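Local coordinates for SusD homolog (Bacteroides thetaiotaomicron, PDB 3EHM), which probably binds mucin O-glycans as a SusD-like outer-membrane lipoprotein, contributing to their use by this gut bacterium, at residues 167-172 with 224-229; 238-243 with 346-351; 243-248 with 341-346; 284-289 with 374-379. All blocks are in the same frame, centred on the assembly; numbering follows the deposited sequence.

Contact 1: 167-172 with 224-229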
loop_
_atom_site.group_PDB
_atom_site.type_symbol
_atom_site.label_atom_id
_atom_site.label_comp_id
_atom_site.label_asym_id
_atom_site.label_seq_id
_atom_site.Cartn_x
_atom_site.Cartn_y
_atom_site.Cartn_z
HETATM N N MSE A 167 16.140 -1.895 9.206
HETATM C CA MSE A 167 14.799 -2.219 9.672
HETATM C C MSE A 167 14.643 -3.709 9.961
HETATM O O MSE A 167 13.966 -4.092 10.914
HETATM C CB MSE A 167 13.749 -1.778 8.653
HETATM C CG MSE A 167 12.341 -1.793 9.217
HETATM SE SE MSE A 167 11.029 -1.188 7.944
HETATM C CE MSE A 167 11.722 0.578 7.587
ATOM N N LEU A 168 15.261 -4.551 9.137
ATOM C CA LEU A 168 15.184 -5.994 9.347
ATOM C C LEU A 168 15.840 -6.357 10.680
ATOM O O LEU A 168 15.320 -7.169 11.447
ATOM C CB LEU A 168 15.868 -6.738 8.192
ATOM C CG LEU A 168 15.082 -6.849 6.878
ATOM C CD1 LEU A 168 15.991 -7.332 5.765
ATOM C CD2 LEU A 168 13.900 -7.803 7.061
ATOM N N ALA A 169 16.982 -5.746 10.960
ATOM C CA ALA A 169 17.686 -6.008 12.205
ATOM C C ALA A 169 16.841 -5.518 13.378
ATOM O O ALA A 169 16.740 -6.194 14.404
ATOM C CB ALA A 169 19.037 -5.308 12.195
ATOM N N ASP A 170 16.230 -4.346 13.224
ATOM C CA ASP A 170 15.400 -3.793 14.287
ATOM C C ASP A 170 14.162 -4.650 14.544
ATOM O O ASP A 170 13.743 -4.809 15.692
ATOM C CB ASP A 170 14.973 -2.354 13.966
ATOM C CG ASP A 170 16.125 -1.364 14.067
ATOM O OD1 ASP A 170 17.036 -1.590 14.891
ATOM O OD2 ASP A 170 16.113 -0.353 13.335
ATOM N N LEU A 171 13.570 -5.190 13.479
ATOM C CA LEU A 171 12.388 -6.038 13.630
ATOM C C LEU A 171 12.748 -7.306 14.400
ATOM O O LEU A 171 11.999 -7.742 15.272
ATOM C CB LEU A 171 11.798 -6.406 12.261
ATOM C CG LEU A 171 11.001 -5.292 11.568
ATOM C CD1 LEU A 171 10.605 -5.726 10.161
ATOM C CD2 LEU A 171 9.758 -4.958 12.399
ATOM N N SER A 172 13.896 -7.895 14.086
ATOM C CA SER A 172 14.329 -9.103 14.784
ATOM C C SER A 172 14.563 -8.794 16.259
ATOM O O SER A 172 14.302 -9.629 17.125
ATOM C CB SER A 172 15.615 -9.654 14.169
ATOM O OG SER A 172 15.397 -10.059 12.835
ATOM N N LYS A 224 17.583 -14.010 2.267
ATOM C CA LYS A 224 17.806 -15.283 2.941
ATOM C C LYS A 224 18.269 -15.103 4.386
ATOM O O LYS A 224 18.090 -15.990 5.214
ATOM C CB LYS A 224 18.846 -16.103 2.175
ATOM C CG LYS A 224 18.402 -16.545 0.788
ATOM C CD LYS A 224 19.543 -17.235 0.048
ATOM C CE LYS A 224 19.090 -17.821 -1.279
ATOM N NZ LYS A 224 20.244 -18.331 -2.080
ATOM N N GLU A 225 18.869 -13.957 4.691
ATOM C CA GLU A 225 19.349 -13.706 6.046
ATOM C C GLU A 225 18.201 -13.560 7.041
ATOM O O GLU A 225 18.402 -13.743 8.240
ATOM C CB GLU A 225 20.217 -12.438 6.087
ATOM C CG GLU A 225 21.068 -12.302 7.353
ATOM C CD GLU A 225 21.768 -10.952 7.470
ATOM O OE1 GLU A 225 22.082 -10.342 6.423
ATOM O OE2 GLU A 225 22.018 -10.503 8.614
ATOM N N TYR A 226 16.998 -13.251 6.554
ATOM C CA TYR A 226 15.861 -13.055 7.452
ATOM C C TYR A 226 14.560 -13.795 7.156
ATOM O O TYR A 226 13.741 -13.974 8.059
ATOM C CB TYR A 226 15.525 -11.564 7.564
ATOM C CG TYR A 226 16.581 -10.722 8.239
ATOM C CD1 TYR A 226 17.687 -10.253 7.534
ATOM C CD2 TYR A 226 16.467 -10.384 9.586
ATOM C CE1 TYR A 226 18.654 -9.462 8.155
ATOM C CE2 TYR A 226 17.423 -9.600 10.215
ATOM C CZ TYR A 226 18.512 -9.139 9.497
ATOM O OH TYR A 226 19.448 -8.343 10.119
ATOM N N ILE A 227 14.349 -14.211 5.912
ATOM C CA ILE A 227 13.103 -14.889 5.569
ATOM C C ILE A 227 12.889 -16.174 6.365
ATOM O O ILE A 227 11.765 -16.499 6.746
ATOM C CB ILE A 227 13.029 -15.193 4.053
ATOM C CG1 ILE A 227 11.605 -15.595 3.680
ATOM C CG2 ILE A 227 13.998 -16.304 3.682
ATOM C CD1 ILE A 227 11.321 -15.488 2.190
ATOM N N THR A 228 13.971 -16.899 6.624
ATOM C CA THR A 228 13.876 -18.133 7.389
ATOM C C THR A 228 13.520 -17.818 8.842
ATOM O O THR A 228 12.709 -18.513 9.450
ATOM C CB THR A 228 15.199 -18.921 7.344
ATOM O OG1 THR A 228 15.477 -19.307 5.990
ATOM C CG2 THR A 228 15.106 -20.167 8.215
ATOM N N LYS A 229 14.117 -16.766 9.395
ATOM C CA LYS A 229 13.838 -16.385 10.779
ATOM C C LYS A 229 12.396 -15.907 10.935
ATOM O O LYS A 229 11.769 -16.122 11.967
ATOM C CB LYS A 229 14.788 -15.274 11.241
ATOM C CG LYS A 229 16.263 -15.586 11.059
ATOM C CD LYS A 229 17.142 -14.744 11.983
ATOM C CE LYS A 229 16.923 -13.248 11.798
ATOM N NZ LYS A 229 17.784 -12.433 12.716
#
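With CG of Tyr226 anti to its carbonyl carbon (chi1 -66°), the phenol reaches across from helix 220-231 and lies against Leu168 of helix 160-178. The backbone of helix 160-178 points CB of Leu168 at the ring, and the side-chain torsions decide only where CG and the methyls go. Leu168 CB stands 3.7 Å from the Tyr226 ring centroid and only 5° off the ring normal, a CH-pi contact centred on the face. The methyls follow the ring back toward its root: Leu168 CD1 lies 3.8 Å from Tyr226 CD1. At the ring edge, in plane, Ser172 OG approaches Tyr226 CE2 to 3.3 Å, and the phenol oxygen OH rests 3.6 Å from Ala169 CA. Lys229, bent at chi3, brings NZ to 3.4 Å from Ser172 OG, a weak hydrogen bond. The axes of the segments 167-172 and 224-229 approach to 11.0 Å, at 27°, a spacing that one aromatic side chain spans. Ile211 and Val212 of helix 197-215 touch Leu168 and Tyr226 respectively. An alanine in place of Tyr226 is likely to open a gap between the helices, leaving Leu168 CB without its aromatic face. The pairing therefore rests mainly on dispersion and CH-pi attraction, with the single polar link marginal.

Contact 2: 238-243 with 346-351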
loop_
_atom_site.group_PDB
_atom_site.type_symbol
_atom_site.label_atom_id
_atom_site.label_comp_id
_atom_site.label_asym_id
_atom_site.label_seq_id
_atom_site.Cartn_x
_atom_site.Cartn_y
_atom_site.Cartn_z
ATOM N N VAL A 238 3.876 -15.983 11.694
ATOM C CA VAL A 238 3.392 -14.820 10.955
ATOM C C VAL A 238 1.865 -14.817 10.942
ATOM O O VAL A 238 1.237 -15.720 11.495
ATOM C CB VAL A 238 3.901 -14.830 9.495
ATOM C CG1 VAL A 238 5.403 -14.583 9.466
ATOM C CG2 VAL A 238 3.570 -16.165 8.837
ATOM N N ILE A 239 1.273 -13.804 10.315
ATOM C CA ILE A 239 -0.182 -13.703 10.242
ATOM C C ILE A 239 -0.708 -14.660 9.172
ATOM O O ILE A 239 -0.556 -14.411 7.977
ATOM C CB ILE A 239 -0.618 -12.256 9.913
ATOM C CG1 ILE A 239 -0.186 -11.318 11.048
ATOM C CG2 ILE A 239 -2.129 -12.188 9.742
ATOM C CD1 ILE A 239 -0.427 -9.845 10.771
ATOM N N GLU A 240 -1.317 -15.759 9.609
ATOM C CA GLU A 240 -1.845 -16.759 8.681
ATOM C C GLU A 240 -3.345 -16.957 8.834
ATOM O O GLU A 240 -3.974 -17.646 8.030
ATOM C CB GLU A 240 -1.163 -18.107 8.906
ATOM C CG GLU A 240 0.344 -18.068 8.940
ATOM C CD GLU A 240 0.934 -19.441 9.191
ATOM O OE1 GLU A 240 0.491 -20.109 10.150
ATOM O OE2 GLU A 240 1.839 -19.852 8.436
ATOM N N ASP A 241 -3.911 -16.357 9.873
ATOM C CA ASP A 241 -5.334 -16.478 10.146
ATOM C C ASP A 241 -5.942 -15.084 10.149
ATOM O O ASP A 241 -5.293 -14.123 10.551
ATOM C CB ASP A 241 -5.533 -17.149 11.508
ATOM C CG ASP A 241 -4.791 -18.471 11.615
ATOM O OD1 ASP A 241 -5.248 -19.462 11.006
ATOM O OD2 ASP A 241 -3.743 -18.516 12.295
ATOM N N ILE A 242 -7.184 -14.966 9.697
ATOM C CA ILE A 242 -7.829 -13.660 9.658
ATOM C C ILE A 242 -7.894 -13.046 11.058
ATOM O O ILE A 242 -7.822 -11.825 11.220
ATOM C CB ILE A 242 -9.245 -13.767 9.054
ATOM C CG1 ILE A 242 -9.149 -14.266 7.605
ATOM C CG2 ILE A 242 -9.939 -12.411 9.097
ATOM C CD1 ILE A 242 -10.494 -14.546 6.949
ATOM N N SER A 243 -8.008 -13.900 12.070
ATOM C CA SER A 243 -8.083 -13.438 13.454
ATOM C C SER A 243 -6.809 -12.724 13.915
ATOM O O SER A 243 -6.821 -12.026 14.928
ATOM C CB SER A 243 -8.381 -14.619 14.385
ATOM O OG SER A 243 -7.372 -15.611 14.298
ATOM N N GLU A 346 -2.124 -11.703 2.385
ATOM C CA GLU A 346 -0.835 -11.233 1.889
ATOM C C GLU A 346 0.276 -12.225 2.230
ATOM O O GLU A 346 1.156 -12.502 1.410
ATOM C CB GLU A 346 -0.482 -9.864 2.476
ATOM C CG GLU A 346 0.702 -9.220 1.768
ATOM C CD GLU A 346 1.175 -7.935 2.417
ATOM O OE1 GLU A 346 0.361 -7.245 3.072
ATOM O OE2 GLU A 346 2.368 -7.609 2.250
ATOM N N THR A 347 0.233 -12.758 3.445
ATOM C CA THR A 347 1.235 -13.723 3.880
ATOM C C THR A 347 1.352 -14.884 2.894
ATOM O O THR A 347 2.456 -15.299 2.531
ATOM C CB THR A 347 0.893 -14.276 5.275
ATOM O OG1 THR A 347 0.935 -13.209 6.232
ATOM C CG2 THR A 347 1.886 -15.348 5.686
ATOM N N TYR A 348 0.215 -15.411 2.450
ATOM C CA TYR A 348 0.252 -16.523 1.515
ATOM C C TYR A 348 0.848 -16.154 0.162
ATOM O O TYR A 348 1.582 -16.946 -0.424
ATOM C CB TYR A 348 -1.146 -17.124 1.337
ATOM C CG TYR A 348 -1.629 -17.827 2.583
ATOM C CD1 TYR A 348 -2.355 -17.142 3.552
ATOM C CD2 TYR A 348 -1.297 -19.160 2.826
ATOM C CE1 TYR A 348 -2.740 -17.760 4.734
ATOM C CE2 TYR A 348 -1.675 -19.789 4.010
ATOM C CZ TYR A 348 -2.396 -19.081 4.958
ATOM O OH TYR A 348 -2.761 -19.686 6.135
ATOM N N PHE A 349 0.553 -14.956 -0.335
ATOM C CA PHE A 349 1.101 -14.550 -1.628
ATOM C C PHE A 349 2.596 -14.298 -1.524
ATOM O O PHE A 349 3.343 -14.516 -2.480
ATOM C CB PHE A 349 0.372 -13.313 -2.152
ATOM C CG PHE A 349 -1.039 -13.593 -2.585
ATOM C CD1 PHE A 349 -1.293 -14.484 -3.620
ATOM C CD2 PHE A 349 -2.113 -12.987 -1.944
ATOM C CE1 PHE A 349 -2.598 -14.772 -4.008
ATOM C CE2 PHE A 349 -3.421 -13.268 -2.325
ATOM C CZ PHE A 349 -3.664 -14.164 -3.360
ATOM N N LEU A 350 3.027 -13.838 -0.354
ATOM C CA LEU A 350 4.441 -13.598 -0.102
ATOM C C LEU A 350 5.155 -14.950 -0.072
ATOM O O LEU A 350 6.235 -15.101 -0.637
ATOM C CB LEU A 350 4.625 -12.881 1.237
ATOM C CG LEU A 350 4.236 -11.398 1.247
ATOM C CD1 LEU A 350 4.230 -10.869 2.678
ATOM C CD2 LEU A 350 5.208 -10.613 0.376
ATOM N N LYS A 351 4.546 -15.934 0.588
ATOM C CA LYS A 351 5.133 -17.269 0.660
ATOM C C LYS A 351 5.166 -17.894 -0.736
ATOM O O LYS A 351 6.108 -18.608 -1.086
ATOM C CB LYS A 351 4.330 -18.156 1.623
ATOM C CG LYS A 351 4.444 -17.718 3.077
ATOM C CD LYS A 351 3.706 -18.648 4.030
ATOM C CE LYS A 351 4.360 -20.014 4.097
ATOM N NZ LYS A 351 3.697 -20.890 5.106
#
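Thr347 and Tyr348, neighbours on helix 344-356, each donate a hydroxyl hydrogen bond to successive carbonyls of the loop 238-243. Thr347 OG1 lies 2.6 Å from Ile239 O, the donor tilted 16° from the carbonyl plane. Tyr348 OH lies 3.0 Å from Glu240 O and is in the carbonyl plane, on a lone pair, with a C=O...donor angle of 125°; that oxygen in turn sits at the edge of the Tyr348 ring. Apolar contact adds to this where Val238 CG2 meets Thr347 CG2 at 3.7 Å, and Tyr348 OH also packs closely on Glu240 CB, 3.6 Å away. Thr347 can serve both neighbours because its chi1 of -64° puts OG1 beside the backbone N and CG2 anti to that N, sending one branch to Ile239 O and the other to Val238. The contact thus fixes an irregular connection, between helix 220-231 and strand 246-248, to the side of a helix in the SusD-like fold. Farther out, Glu240 OE2 and Lys351 NZ form a long salt bridge of 4.0 Å, their side chains crossing at about a right angle. Ser206 OG of helix 197-215 bonds Ile239 N, so this peptide stretch is held from a second helix, while Gln370 of helix 364-378 packs against Tyr348.

Contact 3: 243-248 with 341-346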
loop_
_atom_site.group_PDB
_atom_site.type_symbol
_atom_site.label_atom_id
_atom_site.label_comp_id
_atom_site.label_asym_id
_atom_site.label_seq_id
_atom_site.Cartn_x
_atom_site.Cartn_y
_atom_site.Cartn_z
ATOM N N SER A 243 -8.008 -13.900 12.070
ATOM C CA SER A 243 -8.083 -13.438 13.454
ATOM C C SER A 243 -6.809 -12.724 13.915
ATOM O O SER A 243 -6.821 -12.026 14.928
ATOM C CB SER A 243 -8.381 -14.619 14.385
ATOM O OG SER A 243 -7.372 -15.611 14.298
ATOM N N SER A 244 -5.715 -12.897 13.176
ATOM C CA SER A 244 -4.449 -12.253 13.529
ATOM C C SER A 244 -4.134 -11.030 12.663
ATOM O O SER A 244 -3.094 -10.393 12.838
ATOM C CB SER A 244 -3.296 -13.253 13.418
ATOM O OG SER A 244 -3.384 -14.259 14.412
ATOM N N GLU A 245 -5.027 -10.699 11.736
ATOM C CA GLU A 245 -4.802 -9.563 10.848
ATOM C C GLU A 245 -4.668 -8.268 11.637
ATOM O O GLU A 245 -5.270 -8.111 12.701
ATOM C CB GLU A 245 -5.947 -9.430 9.838
ATOM C CG GLU A 245 -7.247 -8.901 10.424
ATOM C CD GLU A 245 -8.392 -8.905 9.420
ATOM O OE1 GLU A 245 -8.157 -9.222 8.235
ATOM O OE2 GLU A 245 -9.531 -8.587 9.822
ATOM N N ALA A 246 -3.876 -7.342 11.109
ATOM C CA ALA A 246 -3.674 -6.056 11.764
ATOM C C ALA A 246 -4.515 -4.995 11.064
ATOM O O ALA A 246 -4.260 -4.649 9.910
ATOM C CB ALA A 246 -2.202 -5.668 11.721
ATOM N N LYS A 247 -5.529 -4.492 11.759
ATOM C CA LYS A 247 -6.384 -3.458 11.196
ATOM C C LYS A 247 -6.807 -2.488 12.286
ATOM O O LYS A 247 -6.767 -2.812 13.473
ATOM C CB LYS A 247 -7.628 -4.070 10.538
ATOM C CG LYS A 247 -8.553 -4.817 11.485
ATOM C CD LYS A 247 -9.813 -5.277 10.757
ATOM C CE LYS A 247 -10.749 -6.048 11.680
ATOM N NZ LYS A 247 -10.155 -7.343 12.121
ATOM N N ILE A 248 -7.201 -1.291 11.877
ATOM C CA ILE A 248 -7.639 -0.284 12.827
ATOM C C ILE A 248 -9.030 0.195 12.424
ATOM O O ILE A 248 -9.311 0.407 11.245
ATOM C CB ILE A 248 -6.644 0.904 12.874
ATOM C CG1 ILE A 248 -7.033 1.871 13.992
ATOM C CG2 ILE A 248 -6.604 1.615 11.528
ATOM C CD1 ILE A 248 -6.010 2.970 14.233
ATOM N N TRP A 341 -3.548 -2.801 7.793
ATOM C CA TRP A 341 -2.090 -2.695 7.817
ATOM C C TRP A 341 -1.475 -3.954 7.206
ATOM O O TRP A 341 -0.541 -3.881 6.399
ATOM C CB TRP A 341 -1.579 -2.575 9.254
ATOM C CG TRP A 341 -1.841 -1.272 9.946
ATOM C CD1 TRP A 341 -2.587 -0.222 9.490
ATOM C CD2 TRP A 341 -1.383 -0.905 11.250
ATOM N NE1 TRP A 341 -2.624 0.778 10.437
ATOM C CE2 TRP A 341 -1.892 0.382 11.527
ATOM C CE3 TRP A 341 -0.591 -1.542 12.214
ATOM C CZ2 TRP A 341 -1.635 1.046 12.729
ATOM C CZ3 TRP A 341 -0.334 -0.884 13.409
ATOM C CH2 TRP A 341 -0.857 0.398 13.656
ATOM N N PHE A 342 -1.994 -5.109 7.609
ATOM C CA PHE A 342 -1.479 -6.380 7.105
ATOM C C PHE A 342 -2.529 -7.473 7.282
ATOM O O PHE A 342 -3.068 -7.649 8.371
ATOM C CB PHE A 342 -0.198 -6.756 7.860
ATOM C CG PHE A 342 0.719 -7.672 7.088
ATOM C CD1 PHE A 342 0.320 -8.961 6.749
ATOM C CD2 PHE A 342 1.977 -7.235 6.685
ATOM C CE1 PHE A 342 1.163 -9.802 6.017
ATOM C CE2 PHE A 342 2.828 -8.067 5.953
ATOM C CZ PHE A 342 2.417 -9.353 5.619
ATOM N N ARG A 343 -2.811 -8.210 6.211
ATOM C CA ARG A 343 -3.811 -9.269 6.274
ATOM C C ARG A 343 -3.230 -10.639 5.976
ATOM O O ARG A 343 -2.199 -10.760 5.315
ATOM C CB ARG A 343 -4.954 -8.976 5.301
ATOM C CG ARG A 343 -5.440 -7.537 5.366
ATOM C CD ARG A 343 -6.789 -7.369 4.693
ATOM N NE ARG A 343 -7.866 -7.973 5.476
ATOM C CZ ARG A 343 -9.152 -7.890 5.158
ATOM N NH1 ARG A 343 -9.525 -7.228 4.070
ATOM N NH2 ARG A 343 -10.067 -8.460 5.930
ATOM N N ALA A 344 -3.912 -11.674 6.456
ATOM C CA ALA A 344 -3.460 -13.045 6.261
ATOM C C ALA A 344 -3.251 -13.413 4.794
ATOM O O ALA A 344 -2.299 -14.120 4.454
ATOM C CB ALA A 344 -4.451 -14.013 6.910
ATOM N N SER A 345 -4.127 -12.937 3.916
ATOM C CA SER A 345 -3.987 -13.271 2.503
ATOM C C SER A 345 -2.630 -12.852 1.949
ATOM O O SER A 345 -2.037 -13.568 1.143
ATOM C CB SER A 345 -5.118 -12.641 1.679
ATOM O OG SER A 345 -5.146 -11.230 1.807
ATOM N N GLU A 346 -2.124 -11.703 2.385
ATOM C CA GLU A 346 -0.835 -11.233 1.889
ATOM C C GLU A 346 0.276 -12.225 2.230
ATOM O O GLU A 346 1.156 -12.502 1.410
ATOM C CB GLU A 346 -0.482 -9.864 2.476
ATOM C CG GLU A 346 0.702 -9.220 1.768
ATOM C CD GLU A 346 1.175 -7.935 2.417
ATOM O OE1 GLU A 346 0.361 -7.245 3.072
ATOM O OE2 GLU A 346 2.368 -7.609 2.250
HETATM O O HOH W 1 -6.698 -11.350 7.195
#
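A classic beta bulge marks this two-stranded antiparallel pairing: Trp341 and Phe342 both face Ala246. Ala246 O accepts from two successive amides, Trp341 N at 2.9 Å and Phe342 N at 3.3 Å. The Phe342 donor lies in the carbonyl plane on a lone pair, whereas that of Trp341 is tilted 20° from the plane. The return bond, Ala246 N to Phe342 O, is 2.9 Å long with an N-H...O angle of 161°, completing the hydrogen-bonded pair. Apolar contact accompanies it, Ala246 CB lying 4.0 Å from Trp341 CB.

Beside the strands, Glu245 and Arg343 run side by side in the same direction, their carboxylate and guanidinium planes 48° apart. Arg343 grips a single oxygen side-on: Glu245 OE1 is 3.0 Å from Arg343 NE and 3.1 Å from Arg343 NH2, and lies in the guanidinium plane. The NH2 comes from the syn side, the NE from above the carboxylate plane. A water also donates to Glu245 OE1 and accepts from Ala344 N in the first turn of helix 344-356. The other oxygen, Glu245 OE2, uses its anti lone pair for Lys247 NZ, 2.7 Å away. With two cationic partners, the buried carboxylate is probably kept ionised. Tyr340 adds a cation-pi contact to Arg343. The whole is a bulged antiparallel strand pair leading directly into a helix, with Arg343 at its N-cap position.

Contact 4: 284-289 with 374-379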
loop_
_atom_site.group_PDB
_atom_site.type_symbol
_atom_site.label_atom_id
_atom_site.label_comp_id
_atom_site.label_asym_id
_atom_site.label_seq_id
_atom_site.Cartn_x
_atom_site.Cartn_y
_atom_site.Cartn_z
ATOM N N LYS A 284 -14.343 -12.366 -13.546
ATOM C CA LYS A 284 -15.637 -12.735 -12.978
ATOM C C LYS A 284 -15.440 -12.889 -11.467
ATOM O O LYS A 284 -15.856 -13.879 -10.854
ATOM C CB LYS A 284 -16.140 -14.044 -13.601
ATOM C CG LYS A 284 -16.433 -13.933 -15.097
ATOM C CD LYS A 284 -17.207 -15.149 -15.610
ATOM C CE LYS A 284 -17.742 -14.911 -17.021
ATOM N NZ LYS A 284 -18.646 -16.010 -17.486
ATOM N N ASP A 285 -14.799 -11.878 -10.885
ATOM C CA ASP A 285 -14.465 -11.836 -9.464
ATOM C C ASP A 285 -15.624 -11.374 -8.582
ATOM O O ASP A 285 -16.125 -10.260 -8.742
ATOM C CB ASP A 285 -13.283 -10.881 -9.267
ATOM C CG ASP A 285 -12.438 -11.224 -8.059
ATOM O OD1 ASP A 285 -12.998 -11.474 -6.969
ATOM O OD2 ASP A 285 -11.202 -11.231 -8.206
ATOM N N PRO A 286 -16.057 -12.221 -7.632
ATOM C CA PRO A 286 -17.160 -11.850 -6.740
ATOM C C PRO A 286 -16.776 -10.699 -5.799
ATOM O O PRO A 286 -17.623 -10.148 -5.095
ATOM C CB PRO A 286 -17.439 -13.144 -5.987
ATOM C CG PRO A 286 -16.075 -13.767 -5.899
ATOM C CD PRO A 286 -15.544 -13.564 -7.298
ATOM N N ARG A 287 -15.497 -10.344 -5.783
ATOM C CA ARG A 287 -15.042 -9.255 -4.932
ATOM C C ARG A 287 -15.422 -7.902 -5.522
ATOM O O ARG A 287 -15.361 -6.883 -4.839
ATOM C CB ARG A 287 -13.524 -9.340 -4.710
ATOM C CG ARG A 287 -13.135 -10.424 -3.711
ATOM C CD ARG A 287 -11.630 -10.668 -3.659
ATOM N NE ARG A 287 -11.114 -11.155 -4.934
ATOM C CZ ARG A 287 -9.872 -11.587 -5.121
ATOM N NH1 ARG A 287 -9.009 -11.598 -4.110
ATOM N NH2 ARG A 287 -9.496 -12.014 -6.315
ATOM N N LEU A 288 -15.821 -7.892 -6.790
ATOM C CA LEU A 288 -16.226 -6.648 -7.436
ATOM C C LEU A 288 -17.363 -6.013 -6.636
ATOM O O LEU A 288 -17.317 -4.827 -6.294
ATOM C CB LEU A 288 -16.695 -6.915 -8.870
ATOM C CG LEU A 288 -17.262 -5.723 -9.647
ATOM C CD1 LEU A 288 -16.255 -4.574 -9.667
ATOM C CD2 LEU A 288 -17.598 -6.158 -11.060
ATOM N N SER A 289 -18.375 -6.819 -6.333
ATOM C CA SER A 289 -19.540 -6.360 -5.579
ATOM C C SER A 289 -19.216 -6.067 -4.119
ATOM O O SER A 289 -19.876 -5.248 -3.479
ATOM C CB SER A 289 -20.651 -7.409 -5.647
ATOM O OG SER A 289 -21.804 -6.954 -4.964
ATOM N N ILE A 374 -8.227 -17.375 1.211
ATOM C CA ILE A 374 -8.262 -16.538 2.408
ATOM C C ILE A 374 -8.831 -15.155 2.084
ATOM O O ILE A 374 -9.584 -14.579 2.876
ATOM C CB ILE A 374 -6.846 -16.387 3.021
ATOM C CG1 ILE A 374 -6.442 -17.693 3.710
ATOM C CG2 ILE A 374 -6.812 -15.233 4.016
ATOM C CD1 ILE A 374 -7.319 -18.054 4.908
ATOM N N SER A 375 -8.486 -14.629 0.913
ATOM C CA SER A 375 -8.984 -13.317 0.526
ATOM C C SER A 375 -10.499 -13.351 0.378
ATOM O O SER A 375 -11.185 -12.426 0.806
ATOM C CB SER A 375 -8.347 -12.850 -0.785
ATOM O OG SER A 375 -8.914 -11.614 -1.197
ATOM N N PHE A 376 -11.019 -14.409 -0.237
ATOM C CA PHE A 376 -12.462 -14.541 -0.415
ATOM C C PHE A 376 -13.130 -14.570 0.955
ATOM O O PHE A 376 -14.194 -13.989 1.155
ATOM C CB PHE A 376 -12.792 -15.827 -1.181
ATOM C CG PHE A 376 -12.815 -15.657 -2.676
ATOM C CD1 PHE A 376 -11.806 -14.962 -3.328
ATOM C CD2 PHE A 376 -13.848 -16.200 -3.430
ATOM C CE1 PHE A 376 -11.826 -14.806 -4.713
ATOM C CE2 PHE A 376 -13.877 -16.049 -4.812
ATOM C CZ PHE A 376 -12.863 -15.350 -5.454
ATOM N N GLN A 377 -12.499 -15.253 1.899
ATOM C CA GLN A 377 -13.039 -15.334 3.245
ATOM C C GLN A 377 -12.982 -13.962 3.905
ATOM O O GLN A 377 -13.926 -13.551 4.577
ATOM C CB GLN A 377 -12.258 -16.352 4.070
ATOM C CG GLN A 377 -12.486 -17.796 3.642
ATOM C CD GLN A 377 -11.688 -18.779 4.476
ATOM O OE1 GLN A 377 -11.719 -18.733 5.703
ATOM N NE2 GLN A 377 -10.974 -19.678 3.813
ATOM N N GLU A 378 -11.880 -13.248 3.703
ATOM C CA GLU A 378 -11.731 -11.916 4.281
ATOM C C GLU A 378 -12.848 -11.001 3.781
ATOM O O GLU A 378 -13.387 -10.193 4.537
ATOM C CB GLU A 378 -10.365 -11.316 3.904
ATOM C CG GLU A 378 -9.181 -12.125 4.402
ATOM C CD GLU A 378 -7.829 -11.572 3.970
ATOM O OE1 GLU A 378 -7.718 -10.986 2.873
ATOM O OE2 GLU A 378 -6.860 -11.750 4.727
ATOM N N GLN A 379 -13.205 -11.145 2.507
ATOM C CA GLN A 379 -14.234 -10.311 1.896
ATOM C C GLN A 379 -15.650 -10.874 2.002
ATOM O O GLN A 379 -16.600 -10.275 1.501
ATOM C CB GLN A 379 -13.881 -10.062 0.425
ATOM C CG GLN A 379 -12.458 -9.547 0.225
ATOM C CD GLN A 379 -12.187 -8.265 0.991
ATOM O OE1 GLN A 379 -11.036 -7.930 1.283
ATOM N NE2 GLN A 379 -13.246 -7.534 1.310
#
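Phe376 and Arg287 cross at about a right angle, the guanidinium and ring planes 52° apart. Phe376 CE1 sits 3.6 Å above the guanidinium plane, offset toward its rim, and the nearest approach is 3.7 Å between CE1 and Arg287 NE. Pro286 also crosses the ring at roughly a right angle, with its CG 3.3 Å from Phe376 CE2. At the edge of the guanidinium, near its plane, Arg287 NH1 donates to Ser375 OG at 2.9 Å (141° at the hydrogen). The Ser375 torsion, OG anti to the backbone N (chi1 176°), turns the hydroxyl toward Arg287. Within its own segment Arg287, bent at chi3, holds Asp285 side-on, with NE to OD1 at 2.8 Å and NH2 to OD2 at 2.7 Å. These two bonds and that to Ser375 restrict rotation of the guanidinium. Replacing Arg287 with a leucine would probably leave the Asp285 carboxylate without its ionic partner and Ser375 OG without this donor. Tyr387 meets the Phe376 ring and Leu443 of helix 429-445 touches Arg287. Asp285 OD1, which pairs with the arginine side chain, also accepts from Arg287 N, 3.0 Å away, a capping bond of the kind found where a chain turns into a helix, here docked against the end of helix 364-378.

In the fold
From the N terminus, contact 1 comes first, closing a loop of 51 residues between helices 160-178 and 220-231 before any other contact opens. The chain then enters 238-243 and 243-248, the first sides of contacts 2 and 3. Their second sides lie in reverse order, so contact 3 nests within contact 2; they share Ser243 and Glu346, and their centres are about 8 Å apart. Contact 4 opens at 284-289, inside both loops, and closes beyond them at 374-379, crossing each. Helices 344-356 and 364-378 link these three, with Ser345 OG and Glu378 OE1 probably hydrogen-bonded. Contact 1 stands apart, its centre about 32 Å from that of contact 4.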